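Local coordinates for RagB/SusD domain protein (Flavobacterium johnsoniae, PDB 5J90) that binds chitin as a SusD homolog and probably serves at the outer membrane in chitin capture and utilization, at residues A[53-58]-A[83-88]; A[48-53]-A[262-267]; A[363-368]-A[374-379]. One frame throughout, in Å; residues are numbered along the deposited sequence. Where two conformers were deposited one is given.

Interaction 1: A[53-58]-A[83-88]; sequences QGLNSD and DNWNGF
Leu55, the first residue to leave helical geometry at the end of helix 46-54, lies against the indole of Trp85 near the start of helix 83-108. Followed outward, its CB is already in contact, 3.8 Å from Trp85 CZ3 and equally near CE3. CG stands a little further off, and from it the branch CD1 reaches over the six-membered ring, 3.9 Å from the centroid and 12° off the ring normal, a CH-pi contact of methyl on aromatic face. With CG beside the backbone N (chi1 -70°), the leucine can lay both CB and one methyl on the indole. A branched aliphatic chain suits this buried place, since it meets a flat apolar surface without needing a polar partner; Leu51, a turn earlier, also touches Trp85.

Beside this apolar patch runs a polar link. The amides of Asn56 and Asn86 are too far apart for a direct bond, Asn56 ND2 lying 4.2 Å from Asn86 OD1, and one water spans them: it accepts from Asn56 ND2 at 2.9 Å and donates to Asn86 OD1 at 2.8 Å. Asn86 OD1 has a further donor in Asn76 ND2, which also serves Leu55 O, while Asn56 ND2 is held by Gln52 O as well. Asparagine fits both positions, because a short amide offers a donor or an acceptor without charge in a buried setting. Asn56 OD1 turns back to its own chain and accepts from Ser57 N at 2.7 Å, from above its carbonyl plane.

Two residues of the break between helices 46-54 and 57-60 thus pack on the first turn of helix 83-108, within the mainly helical SusD fold, through a leucine-on-indole contact and a water bridge.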
loop_
_atom_site.group_PDB
_atom_site.type_symbol
_atom_site.label_atom_id
_atom_site.label_comp_id
_atom_site.label_asym_id
_atom_site.label_seq_id
_atom_site.Cartn_x
_atom_site.Cartn_y
_atom_site.Cartn_z
ATOM N N GLN A 53 20.775 10.121 -11.608
ATOM C CA GLN A 53 20.886 9.005 -10.679
ATOM C C GLN A 53 21.889 9.243 -9.548
ATOM O O GLN A 53 21.712 8.745 -8.438
ATOM C CB GLN A 53 21.214 7.712 -11.440
ATOM C CG GLN A 53 21.221 6.494 -10.532
ATOM C CD GLN A 53 21.304 5.153 -11.265
ATOM O OE1 GLN A 53 20.763 4.958 -12.362
ATOM N NE2 GLN A 53 21.987 4.215 -10.640
ATOM N N GLY A 54 22.944 10.012 -9.819
ATOM C CA GLY A 54 24.032 10.158 -8.866
ATOM C C GLY A 54 23.661 10.756 -7.523
ATOM O O GLY A 54 24.269 10.434 -6.495
ATOM N N LEU A 55 22.661 11.633 -7.531
ATOM C CA LEU A 55 22.244 12.338 -6.321
ATOM C C LEU A 55 20.866 11.875 -5.831
ATOM O O LEU A 55 20.226 12.534 -5.001
ATOM C CB LEU A 55 22.268 13.856 -6.551
ATOM C CG LEU A 55 23.680 14.436 -6.689
ATOM C CD1 LEU A 55 23.646 15.875 -7.178
ATOM C CD2 LEU A 55 24.388 14.356 -5.350
ATOM N N ASN A 56 20.432 10.717 -6.321
ATOM C CA ASN A 56 19.230 10.084 -5.776
ATOM C C ASN A 56 19.514 8.630 -5.395
ATOM O O ASN A 56 20.110 8.383 -4.354
ATOM C CB ASN A 56 17.958 10.320 -6.637
ATOM C CG ASN A 56 18.128 9.937 -8.105
ATOM O OD1 ASN A 56 18.027 8.769 -8.467
ATOM N ND2 ASN A 56 18.316 10.937 -8.968
ATOM N N SER A 57 19.147 7.677 -6.240
ATOM C CA SER A 57 19.273 6.280 -5.853
ATOM C C SER A 57 20.708 5.784 -5.599
ATOM O O SER A 57 20.904 4.862 -4.802
ATOM C CB SER A 57 18.547 5.378 -6.840
ATOM O OG SER A 57 19.048 5.524 -8.152
ATOM N N ASP A 58 21.717 6.390 -6.236
ATOM C CA ASP A 58 23.100 5.978 -5.939
ATOM C C ASP A 58 23.443 6.205 -4.472
ATOM O O ASP A 58 24.311 5.531 -3.918
ATOM C CB ASP A 58 24.115 6.732 -6.803
ATOM C CG ASP A 58 24.241 6.164 -8.208
ATOM O OD1 ASP A 58 23.689 5.072 -8.489
ATOM O OD2 ASP A 58 24.899 6.828 -9.045
ATOM N N ASP A 83 13.312 19.623 -6.778
ATOM C CA ASP A 83 12.666 19.501 -8.084
ATOM C C ASP A 83 13.606 19.873 -9.227
ATOM O O ASP A 83 13.501 19.327 -10.325
ATOM C CB ASP A 83 11.409 20.371 -8.160
ATOM C CG ASP A 83 10.270 19.852 -7.291
ATOM O OD1 ASP A 83 10.452 18.875 -6.524
ATOM O OD2 ASP A 83 9.177 20.452 -7.361
ATOM N N ASN A 84 14.521 20.805 -8.963
ATOM C CA ASN A 84 15.475 21.234 -9.978
ATOM C C ASN A 84 16.503 20.149 -10.310
ATOM O O ASN A 84 17.081 20.139 -11.392
ATOM C CB ASN A 84 16.164 22.548 -9.577
ATOM C CG ASN A 84 16.724 22.513 -8.166
ATOM O OD1 ASN A 84 16.012 22.208 -7.208
ATOM N ND2 ASN A 84 18.006 22.847 -8.027
ATOM N N TRP A 85 16.709 19.218 -9.383
ATOM C CA TRP A 85 17.562 18.055 -9.647
ATOM C C TRP A 85 16.776 16.929 -10.313
ATOM O O TRP A 85 17.188 16.371 -11.330
ATOM C CB TRP A 85 18.142 17.512 -8.342
ATOM C CG TRP A 85 19.190 18.367 -7.684
ATOM C CD1 TRP A 85 19.595 19.627 -8.046
ATOM C CD2 TRP A 85 19.967 18.007 -6.539
ATOM N NE1 TRP A 85 20.587 20.062 -7.189
ATOM C CE2 TRP A 85 20.832 19.086 -6.258
ATOM C CE3 TRP A 85 20.021 16.869 -5.725
ATOM C CZ2 TRP A 85 21.734 19.060 -5.194
ATOM C CZ3 TRP A 85 20.916 16.842 -4.673
ATOM C CH2 TRP A 85 21.766 17.933 -4.415
ATOM N N ASN A 86 15.631 16.606 -9.722
ATOM C CA ASN A 86 14.945 15.359 -10.043
ATOM C C ASN A 86 14.182 15.384 -11.359
ATOM O O ASN A 86 13.882 14.337 -11.936
ATOM C CB ASN A 86 14.056 14.937 -8.872
ATOM C CG ASN A 86 14.854 14.700 -7.606
ATOM O OD1 ASN A 86 15.989 14.219 -7.666
ATOM N ND2 ASN A 86 14.282 15.047 -6.460
ATOM N N GLY A 87 13.881 16.578 -11.859
ATOM C CA GLY A 87 13.255 16.704 -13.160
ATOM C C GLY A 87 14.073 16.086 -14.281
ATOM O O GLY A 87 13.516 15.617 -15.268
ATOM N N PHE A 88 15.391 16.066 -14.122
ATOM C CA PHE A 88 16.268 15.475 -15.133
ATOM C C PHE A 88 15.961 14.006 -15.412
ATOM O O PHE A 88 16.108 13.542 -16.545
ATOM C CB PHE A 88 17.738 15.631 -14.729
ATOM C CG PHE A 88 18.299 16.995 -15.014
ATOM C CD1 PHE A 88 18.135 18.033 -14.111
ATOM C CD2 PHE A 88 18.978 17.236 -16.198
ATOM C CE1 PHE A 88 18.650 19.304 -14.389
ATOM C CE2 PHE A 88 19.497 18.498 -16.481
ATOM C CZ PHE A 88 19.333 19.531 -15.572
HETATM O O HOH W 1 18.653 13.786 -8.399
#

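Interaction 2: A[48-53]-A[262-267]; sequences VYQLQQ and WLDIRM
Gln50 of helix 46-54 reaches across to Asp264 and Trp262, joining this helix of the SusD fold to the turn that leads from helix 255-261 into the short strand 266-267. The close part is polar. Gln50 NE2 donates to Asp264 OD2 at 3.2 Å with an N-H...O angle of 163°; the oxygen lies almost in the amide plane, whereas the nitrogen meets the carboxylate from above its plane. The same NE2 gives to a water at 2.9 Å, and this water donates in turn to Asp264 O, so that side chain and backbone of one residue are both tied to the amide. The reach comes from an extended chain, CG anti to the backbone N (chi1 -171°) and chi2 at 180°. Glutamine suits the place: it is long enough to cross, and it brings a donor to an acid without a second charge. Asp264 is already engaged through OD1, by a hydrogen bond from Thr68 OG1 and a salt bridge to Lys309, which probably keep it ionised.

The looser side lies at the partly exposed Trp262, whose indole meets the amide obliquely and offers it contact but no bond; its side chain also touches Glu46 and Trp47 of helix 46-54. Were Gln50 shortened to alanine, Asp264 OD2 and the bridging water would probably lose their amide donor, and a gap would open beside the indole. On this side the nearest approach is Gln50 OE1 to Trp262 CZ3, 3.6 Å.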
loop_
_atom_site.group_PDB
_atom_site.type_symbol
_atom_site.label_atom_id
_atom_site.label_comp_id
_atom_site.label_asym_id
_atom_site.label_seq_id
_atom_site.Cartn_x
_atom_site.Cartn_y
_atom_site.Cartn_z
ATOM N N VAL A 48 24.736 15.548 -16.110
ATOM C CA VAL A 48 23.371 15.041 -16.221
ATOM C C VAL A 48 23.224 13.709 -15.478
ATOM O O VAL A 48 22.244 13.526 -14.759
ATOM C CB VAL A 48 22.877 14.930 -17.678
ATOM C CG1 VAL A 48 21.502 14.273 -17.720
ATOM C CG2 VAL A 48 22.811 16.322 -18.326
ATOM N N TYR A 49 24.177 12.784 -15.624
ATOM C CA TYR A 49 24.112 11.553 -14.828
ATOM C C TYR A 49 24.036 11.870 -13.333
ATOM O O TYR A 49 23.284 11.236 -12.580
ATOM C CB TYR A 49 25.289 10.590 -15.102
ATOM C CG TYR A 49 25.171 9.398 -14.174
ATOM C CD1 TYR A 49 24.369 8.320 -14.509
ATOM C CD2 TYR A 49 25.768 9.401 -12.920
ATOM C CE1 TYR A 49 24.198 7.254 -13.641
ATOM C CE2 TYR A 49 25.601 8.346 -12.045
ATOM C CZ TYR A 49 24.811 7.271 -12.411
ATOM O OH TYR A 49 24.635 6.225 -11.527
ATOM N N GLN A 50 24.833 12.836 -12.890
ATOM C CA GLN A 50 24.859 13.193 -11.487
ATOM C C GLN A 50 23.449 13.530 -10.991
ATOM O O GLN A 50 23.095 13.187 -9.867
ATOM C CB GLN A 50 25.808 14.379 -11.260
ATOM C CG GLN A 50 26.062 14.684 -9.801
ATOM C CD GLN A 50 27.005 15.848 -9.610
ATOM O OE1 GLN A 50 27.012 16.796 -10.401
ATOM N NE2 GLN A 50 27.798 15.791 -8.554
ATOM N N LEU A 51 22.646 14.187 -11.830
ATOM C CA LEU A 51 21.277 14.556 -11.444
ATOM C C LEU A 51 20.259 13.437 -11.710
ATOM O O LEU A 51 19.295 13.269 -10.962
ATOM C CB LEU A 51 20.848 15.848 -12.155
ATOM C CG LEU A 51 21.715 17.062 -11.815
ATOM C CD1 LEU A 51 21.323 18.226 -12.711
ATOM C CD2 LEU A 51 21.554 17.433 -10.357
ATOM N N GLN A 52 20.479 12.669 -12.770
ATOM C CA GLN A 52 19.568 11.591 -13.130
ATOM C C GLN A 52 19.589 10.464 -12.111
ATOM O O GLN A 52 18.538 9.900 -11.796
ATOM C CB GLN A 52 19.932 11.023 -14.498
ATOM C CG GLN A 52 18.913 10.005 -14.984
ATOM C CD GLN A 52 19.514 8.919 -15.855
ATOM O OE1 GLN A 52 20.735 8.732 -15.888
ATOM N NE2 GLN A 52 18.658 8.194 -16.565
ATOM N N GLN A 53 20.775 10.121 -11.608
ATOM C CA GLN A 53 20.886 9.005 -10.679
ATOM C C GLN A 53 21.889 9.243 -9.548
ATOM O O GLN A 53 21.712 8.745 -8.438
ATOM C CB GLN A 53 21.214 7.712 -11.440
ATOM C CG GLN A 53 21.221 6.494 -10.532
ATOM C CD GLN A 53 21.304 5.153 -11.265
ATOM O OE1 GLN A 53 20.763 4.958 -12.362
ATOM N NE2 GLN A 53 21.987 4.215 -10.640
ATOM N N TRP A 262 35.767 15.545 -9.762
ATOM C CA TRP A 262 35.015 16.555 -9.021
ATOM C C TRP A 262 34.999 16.313 -7.520
ATOM O O TRP A 262 34.654 17.215 -6.751
ATOM C CB TRP A 262 33.570 16.619 -9.509
ATOM C CG TRP A 262 33.406 16.897 -10.959
ATOM C CD1 TRP A 262 34.368 17.313 -11.839
ATOM C CD2 TRP A 262 32.200 16.772 -11.715
ATOM N NE1 TRP A 262 33.828 17.460 -13.091
ATOM C CE2 TRP A 262 32.499 17.121 -13.047
ATOM C CE3 TRP A 262 30.895 16.383 -11.397
ATOM C CZ2 TRP A 262 31.541 17.109 -14.056
ATOM C CZ3 TRP A 262 29.944 16.372 -12.401
ATOM C CH2 TRP A 262 30.271 16.732 -13.713
ATOM N N LEU A 263 35.341 15.096 -7.105
ATOM C CA LEU A 263 35.265 14.692 -5.700
ATOM C C LEU A 263 33.865 14.914 -5.114
ATOM O O LEU A 263 33.721 15.230 -3.933
ATOM C CB LEU A 263 36.307 15.439 -4.863
ATOM C CG LEU A 263 37.764 15.368 -5.336
ATOM C CD1 LEU A 263 38.657 16.157 -4.379
ATOM C CD2 LEU A 263 38.253 13.932 -5.466
ATOM N N ASP A 264 32.839 14.736 -5.944
ATOM C CA ASP A 264 31.462 14.988 -5.520
ATOM C C ASP A 264 30.745 13.726 -5.040
ATOM O O ASP A 264 29.601 13.789 -4.574
ATOM C CB ASP A 264 30.659 15.615 -6.652
ATOM C CG ASP A 264 30.665 17.128 -6.615
ATOM O OD1 ASP A 264 31.106 17.721 -5.597
ATOM O OD2 ASP A 264 30.203 17.718 -7.613
ATOM N N ILE A 265 31.398 12.581 -5.168
ATOM C CA ILE A 265 30.829 11.330 -4.662
ATOM C C ILE A 265 31.960 10.444 -4.148
ATOM O O ILE A 265 33.076 10.442 -4.708
ATOM C CB ILE A 265 29.934 10.612 -5.724
ATOM C CG1 ILE A 265 28.958 9.621 -5.061
ATOM C CG2 ILE A 265 30.762 9.918 -6.796
ATOM C CD1 ILE A 265 27.826 10.308 -4.314
ATOM N N ARG A 266 31.673 9.721 -3.068
ATOM C CA ARG A 266 32.655 8.887 -2.382
ATOM C C ARG A 266 32.034 7.547 -1.991
ATOM O O ARG A 266 30.810 7.363 -2.069
ATOM C CB ARG A 266 33.137 9.575 -1.096
ATOM C CG ARG A 266 33.749 10.977 -1.244
ATOM C CD ARG A 266 35.221 10.957 -1.663
ATOM N NE ARG A 266 35.368 10.784 -3.099
ATOM C CZ ARG A 266 36.522 10.859 -3.761
ATOM N NH1 ARG A 266 37.655 11.121 -3.114
ATOM N NH2 ARG A 266 36.540 10.682 -5.070
ATOM N N MET A 267 32.875 6.607 -1.570
ATOM C CA MET A 267 32.416 5.413 -0.875
ATOM C C MET A 267 31.460 5.802 0.255
ATOM O O MET A 267 31.658 6.822 0.921
ATOM C CB MET A 267 33.628 4.694 -0.286
ATOM C CG MET A 267 33.321 3.382 0.416
ATOM S SD MET A 267 34.834 2.763 1.187
ATOM C CE MET A 267 34.367 1.066 1.516
HETATM O O HOH W 2 27.642 13.573 -6.764
#

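Interaction 3: A[363-368]-A[374-379]; sequences ASFDQR and AGYIAD
Phe365 of helix 353-368 and Tyr376 of helix 373-378 carry this contact between two helices joined by a short turn. Its apolar part is a meeting of two rings. Phe365 comes with its far end, CZ, over one face of the Tyr376 ring, 3.5 Å from CG and displaced toward the rim; CE1 follows at 3.8 Å from Tyr376 CD1. The planes are inclined at 53° and the centroids lie 5.0 Å apart, an oblique aromatic pair. With chi1 at 180°, CG of Tyr376 stands opposite the backbone N, and this carries the ring out from helix 373-378 and presents a face to the phenylalanine. Phe365 is also touched by Pro281, Arg282 and Val370, while Ile361 and Ile426 pack on Tyr376, so both rings are buried among several parts of the chain.

Hydrogen bonding belongs to the far end of the tyrosine. Its OH pairs with Gln423 of helix 413-428 and makes weak hydrogen bonds to Asp280 and Arg282, so the ring's polar end is tied to the neighbouring helix and loop while its CB-proximal half receives the phenylalanine. The two residue types divide the work accordingly: phenylalanine fills an apolar place with no polar atom to satisfy, and tyrosine offers both a face and a hydroxyl that can be buried because it has partners.

Between these two side chains the chemistry is therefore apolar, aromatic contact, probably mostly dispersion and fit. What fixes the orientation of the tyrosine is likely to be its hydroxyl's bonding together with its neighbours, and the two consecutive helices are joined here by apolar packing.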
loop_
_atom_site.group_PDB
_atom_site.type_symbol
_atom_site.label_atom_id
_atom_site.label_comp_id
_atom_site.label_asym_id
_atom_site.label_seq_id
_atom_site.Cartn_x
_atom_site.Cartn_y
_atom_site.Cartn_z
ATOM N N ALA A 363 29.538 -16.258 -9.004
ATOM C CA ALA A 363 29.424 -15.517 -10.256
ATOM C C ALA A 363 29.968 -14.096 -10.107
ATOM O O ALA A 363 30.702 -13.608 -10.979
ATOM C CB ALA A 363 27.973 -15.479 -10.731
ATOM N N SER A 364 29.613 -13.431 -9.013
ATOM C CA SER A 364 30.083 -12.076 -8.768
ATOM C C SER A 364 31.602 -12.019 -8.540
ATOM O O SER A 364 32.275 -11.144 -9.088
ATOM C CB SER A 364 29.328 -11.450 -7.588
ATOM O OG SER A 364 29.791 -10.135 -7.341
ATOM N N PHE A 365 32.129 -12.933 -7.726
ATOM C CA PHE A 365 33.578 -13.002 -7.510
ATOM C C PHE A 365 34.296 -13.192 -8.843
ATOM O O PHE A 365 35.294 -12.508 -9.118
ATOM C CB PHE A 365 33.944 -14.141 -6.551
ATOM C CG PHE A 365 34.013 -13.737 -5.097
ATOM C CD1 PHE A 365 32.923 -13.157 -4.453
ATOM C CD2 PHE A 365 35.163 -13.981 -4.356
ATOM C CE1 PHE A 365 32.991 -12.808 -3.111
ATOM C CE2 PHE A 365 35.236 -13.634 -3.018
ATOM C CZ PHE A 365 34.147 -13.050 -2.390
ATOM N N ASP A 366 33.801 -14.107 -9.675
ATOM C CA ASP A 366 34.399 -14.336 -10.986
ATOM C C ASP A 366 34.314 -13.086 -11.855
ATOM O O ASP A 366 35.275 -12.729 -12.548
ATOM C CB ASP A 366 33.727 -15.513 -11.693
ATOM C CG ASP A 366 34.040 -16.848 -11.044
ATOM O OD1 ASP A 366 34.993 -16.929 -10.237
ATOM O OD2 ASP A 366 33.329 -17.823 -11.358
ATOM N N GLN A 367 33.165 -12.412 -11.812
ATOM C CA GLN A 367 32.962 -11.221 -12.618
ATOM C C GLN A 367 33.973 -10.133 -12.260
ATOM O O GLN A 367 34.456 -9.406 -13.144
ATOM C CB GLN A 367 31.537 -10.694 -12.444
ATOM C CG GLN A 367 31.199 -9.611 -13.436
ATOM C CD GLN A 367 29.754 -9.175 -13.378
ATOM O OE1 GLN A 367 29.126 -9.164 -12.312
ATOM N NE2 GLN A 367 29.218 -8.798 -14.526
ATOM N N ARG A 368 34.301 -10.035 -10.977
ATOM C CA ARG A 368 35.213 -8.997 -10.499
ATOM C C ARG A 368 36.676 -9.448 -10.494
ATOM O O ARG A 368 37.560 -8.668 -10.157
ATOM C CB ARG A 368 34.800 -8.525 -9.100
ATOM C CG ARG A 368 33.327 -8.158 -8.969
ATOM C CD ARG A 368 32.905 -7.080 -9.949
ATOM N NE ARG A 368 31.541 -6.646 -9.653
ATOM C CZ ARG A 368 30.993 -5.531 -10.110
ATOM N NH1 ARG A 368 31.682 -4.713 -10.897
ATOM N NH2 ARG A 368 29.750 -5.228 -9.767
ATOM N N ALA A 374 35.178 -19.613 -2.024
ATOM C CA ALA A 374 34.803 -20.744 -1.183
ATOM C C ALA A 374 34.883 -20.415 0.310
ATOM O O ALA A 374 33.968 -20.731 1.072
ATOM C CB ALA A 374 35.654 -21.968 -1.512
ATOM N N GLY A 375 35.975 -19.778 0.720
ATOM C CA GLY A 375 36.167 -19.411 2.112
ATOM C C GLY A 375 35.201 -18.333 2.566
ATOM O O GLY A 375 34.703 -18.357 3.695
ATOM N N TYR A 376 34.953 -17.376 1.678
ATOM C CA TYR A 376 34.014 -16.285 1.938
ATOM C C TYR A 376 32.599 -16.834 2.135
ATOM O O TYR A 376 31.907 -16.468 3.086
ATOM C CB TYR A 376 34.066 -15.317 0.757
ATOM C CG TYR A 376 33.156 -14.109 0.830
ATOM C CD1 TYR A 376 31.864 -14.158 0.307
ATOM C CD2 TYR A 376 33.597 -12.913 1.377
ATOM C CE1 TYR A 376 31.032 -13.047 0.345
ATOM C CE2 TYR A 376 32.764 -11.790 1.426
ATOM C CZ TYR A 376 31.483 -11.872 0.906
ATOM O OH TYR A 376 30.660 -10.771 0.942
ATOM N N ILE A 377 32.212 -17.737 1.242
ATOM C CA ILE A 377 30.906 -18.378 1.264
ATOM C C ILE A 377 30.696 -19.232 2.518
ATOM O O ILE A 377 29.584 -19.321 3.040
ATOM C CB ILE A 377 30.724 -19.226 -0.006
ATOM C CG1 ILE A 377 30.482 -18.312 -1.215
ATOM C CG2 ILE A 377 29.599 -20.233 0.156
ATOM C CD1 ILE A 377 30.608 -19.018 -2.544
ATOM N N ALA A 378 31.771 -19.835 3.022
ATOM C CA ALA A 378 31.656 -20.715 4.183
ATOM C C ALA A 378 31.777 -19.996 5.530
ATOM O O ALA A 378 31.558 -20.603 6.579
ATOM C CB ALA A 378 32.684 -21.843 4.092
ATOM N N ASP A 379 32.105 -18.706 5.511
ATOM C CA ASP A 379 32.364 -17.978 6.750
ATOM C C ASP A 379 31.086 -17.657 7.524
ATOM O O ASP A 379 30.213 -16.941 7.028
ATOM C CB ASP A 379 33.153 -16.699 6.471
ATOM C CG ASP A 379 33.594 -16.006 7.743
ATOM O OD1 ASP A 379 32.723 -15.503 8.480
ATOM O OD2 ASP A 379 34.817 -15.966 8.010
#

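In the fold
Interactions 1 and 2 form one neighbourhood, with centres 9 Å apart, and both use helix 46-54; they share Gln53, and Tyr49 OH of one is a probable hydrogen-bond partner of Asp58 OD2 in the other. Interaction 1 is nested within the long loop of chain that interaction 2 closes. Interaction 3 comes later in sequence, about 33 Å and 29 Å from interactions 1 and 2 between centres, and lies across the chain's centre from interaction 1. In this largely helical SusD-like fold, interactions 1 and 2 thus tie helix 46-54 to parts distant in sequence, the start of helix 83-108 and the turn after helix 255-261, whereas interaction 3 joins neighbours along the chain, helices 353-368 and 373-378.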